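Local coordinates for protein BtGH115A (Bacteroides thetaiotaomicron, PDB 5BY3) that acts as a family GH115 4-O-methyl-alpha-glucuronidase with specificity for decorated arabinogalactans, at residues 266-269 / 270-273. Sequence-based numbering, arbitrary orientation.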
ATOM      1  N   VAL A 266     -22.019 -26.673   2.080  1.00 65.39           N
ATOM      2  CA  VAL A 266     -23.277 -27.210   2.627  1.00 63.54           C
ATOM      3  C   VAL A 266     -23.817 -28.378   1.779  1.00 62.86           C
ATOM      4  O   VAL A 266     -24.308 -29.338   2.344  1.00 67.80           O
ATOM      5  CB  VAL A 266     -24.334 -26.098   2.918  1.00 63.07           C
ATOM      6  CG1 VAL A 266     -25.643 -26.664   3.471  1.00 56.08           C
ATOM      7  CG2 VAL A 266     -23.778 -25.085   3.914  1.00 52.38           C
ATOM      8  N   ASN A 267     -23.654 -28.331   0.455  1.00 56.70           N
ATOM      9  CA  ASN A 267     -24.315 -29.299  -0.433  1.00 59.52           C
ATOM     10  C   ASN A 267     -23.408 -30.238  -1.234  1.00 58.79           C
ATOM     11  O   ASN A 267     -23.870 -31.274  -1.763  1.00 54.55           O
ATOM     12  CB  ASN A 267     -25.288 -28.543  -1.363  1.00 60.06           C
ATOM     13  CG  ASN A 267     -26.479 -27.973  -0.607  1.00 65.28           C
ATOM     14  OD1 ASN A 267     -27.266 -28.734  -0.013  1.00 66.80           O
ATOM     15  ND2 ASN A 267     -26.626 -26.640  -0.617  1.00 55.71           N
ATOM     16  N   ASN A 268     -22.124 -29.869  -1.302  1.00 58.64           N
ATOM     17  CA  ASN A 268     -21.140 -30.497  -2.191  1.00 57.62           C
ATOM     18  C   ASN A 268     -19.752 -30.550  -1.532  1.00 59.70           C
ATOM     19  O   ASN A 268     -18.725 -30.642  -2.232  1.00 65.45           O
ATOM     20  CB  ASN A 268     -21.102 -29.731  -3.537  1.00 52.37           C
ATOM     21  CG  ASN A 268     -20.395 -30.489  -4.652  1.00 49.00           C
ATOM     22  OD1 ASN A 268     -20.538 -31.700  -4.818  1.00 49.08           O
ATOM     23  ND2 ASN A 268     -19.623 -29.756  -5.447  1.00 53.05           N
ATOM     24  N   SER A 269     -19.713 -30.527  -0.195  1.00 55.09           N
ATOM     25  CA  SER A 269     -18.422 -30.636   0.549  1.00 58.03           C
ATOM     26  C   SER A 269     -17.419 -31.712   0.123  1.00 55.07           C
ATOM     27  O   SER A 269     -16.229 -31.463   0.196  1.00 59.58           O
ATOM     28  CB  SER A 269     -18.608 -30.668   2.077  1.00 61.02           C
ATOM     29  OG  SER A 269     -19.454 -31.721   2.475  1.00 67.49           O
ATOM     30  N   PRO A 270     -17.873 -32.909  -0.313  1.00 56.95           N
ATOM     31  CA  PRO A 270     -16.810 -33.848  -0.740  1.00 52.06           C
ATOM     32  C   PRO A 270     -15.934 -33.398  -1.886  1.00 53.06           C
ATOM     33  O   PRO A 270     -14.723 -33.638  -1.847  1.00 53.88           O
ATOM     34  CB  PRO A 270     -17.586 -35.112  -1.106  1.00 49.52           C
ATOM     35  CG  PRO A 270     -18.723 -35.082  -0.139  1.00 53.59           C
ATOM     36  CD  PRO A 270     -19.116 -33.635   0.019  1.00 53.10           C
ATOM     37  N   ALA A 271     -16.534 -32.759  -2.896  1.00 54.35           N
ATOM     38  CA  ALA A 271     -15.777 -32.263  -4.053  1.00 48.61           C
ATOM     39  C   ALA A 271     -14.921 -31.048  -3.658  1.00 44.21           C
ATOM     40  O   ALA A 271     -13.848 -30.845  -4.198  1.00 41.68           O
ATOM     41  CB  ALA A 271     -16.718 -31.907  -5.201  1.00 45.86           C
ATOM     42  N   VAL A 272     -15.394 -30.255  -2.709  1.00 39.97           N
ATOM     43  CA  VAL A 272     -14.684 -29.050  -2.323  1.00 43.92           C
ATOM     44  C   VAL A 272     -13.464 -29.504  -1.535  1.00 52.23           C
ATOM     45  O   VAL A 272     -12.328 -29.107  -1.875  1.00 54.64           O
ATOM     46  CB  VAL A 272     -15.596 -28.042  -1.581  1.00 43.96           C
ATOM     47  CG1 VAL A 272     -14.797 -26.894  -0.998  1.00 44.76           C
ATOM     48  CG2 VAL A 272     -16.630 -27.470  -2.543  1.00 49.55           C
ATOM     49  N   TYR A 273     -13.690 -30.405  -0.562  1.00 51.43           N
ATOM     50  CA  TYR A 273     -12.615 -31.026   0.224  1.00 52.37           C
ATOM     51  C   TYR A 273     -11.530 -31.633  -0.669  1.00 53.26           C
ATOM     52  O   TYR A 273     -10.347 -31.349  -0.464  1.00 63.10           O
ATOM     53  CB  TYR A 273     -13.151 -32.029   1.269  1.00 56.75           C
ATOM     54  CG  TYR A 273     -12.068 -32.693   2.085  1.00 51.68           C
ATOM     55  CD1 TYR A 273     -11.379 -33.808   1.589  1.00 52.94           C
ATOM     56  CD2 TYR A 273     -11.727 -32.211   3.345  1.00 53.88           C
ATOM     57  CE1 TYR A 273     -10.374 -34.423   2.326  1.00 59.43           C
ATOM     58  CE2 TYR A 273     -10.727 -32.811   4.100  1.00 55.78           C
ATOM     59  CZ  TYR A 273     -10.058 -33.924   3.592  1.00 59.34           C
ATOM     60  OH  TYR A 273      -9.055 -34.534   4.314  1.00 54.13           O
TER
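The carbonyl oxygen of Ser269 takes two backbone N-H groups from the following turn. Tyr273 N supplies the sound bond, 2.9 Å from Ser269 O and nearly straight at 167°. Val272 N, at 3.3 Å from the same Ser269 O, adds only a weak one. One residue earlier, Asn268 O is also shared, but both of its bonds are weak: Ala271 N stands 3.1 Å from Asn268 O in a strongly bent bond, and Val272 N lies farther off. Pro270 follows Ser269 directly, and its ring carbon CD takes the place of the N-H that could otherwise bond backward. Proline suits such a place, because the chain is kinked here: Pro270 N has no hydrogen to give, and Ala271 N makes no regular i to i-4 bond, only the bent one to Asn268 O. The Ser269 hydroxyl, set between its backbone N and carbonyl carbon (chi1 57°), lies beside the ring, with OG 3.1 Å from Pro270 CD.

On another side of the turn, Asn268 turns its amide along Ala271, with CG anti to the backbone N (chi1 -165°). Asn268 ND2 comes within 3.6 Å of Ala271 CB, where a methyl takes little room, and the same nitrogen donates to the carbonyls of Ala262 and Lys260. The asparagine thus ties the preceding loop to this turn. Val272, the buried member, rests CG2 3.8 Å from Asn268 O and also packs on Tyr265. Tyr273 brings CB to Ser269 O, while its side chain leads away to meet Asp321 and Leu325 of helix 308-329, and also Tyr265. Together these features describe a proline-kinked turn early in surface helix 265-283, which with helix 251-258 connects strands 238-239 and 290-291 of the eight-stranded parallel sheet, consistent with the TIM-barrel fold of the GH115 family.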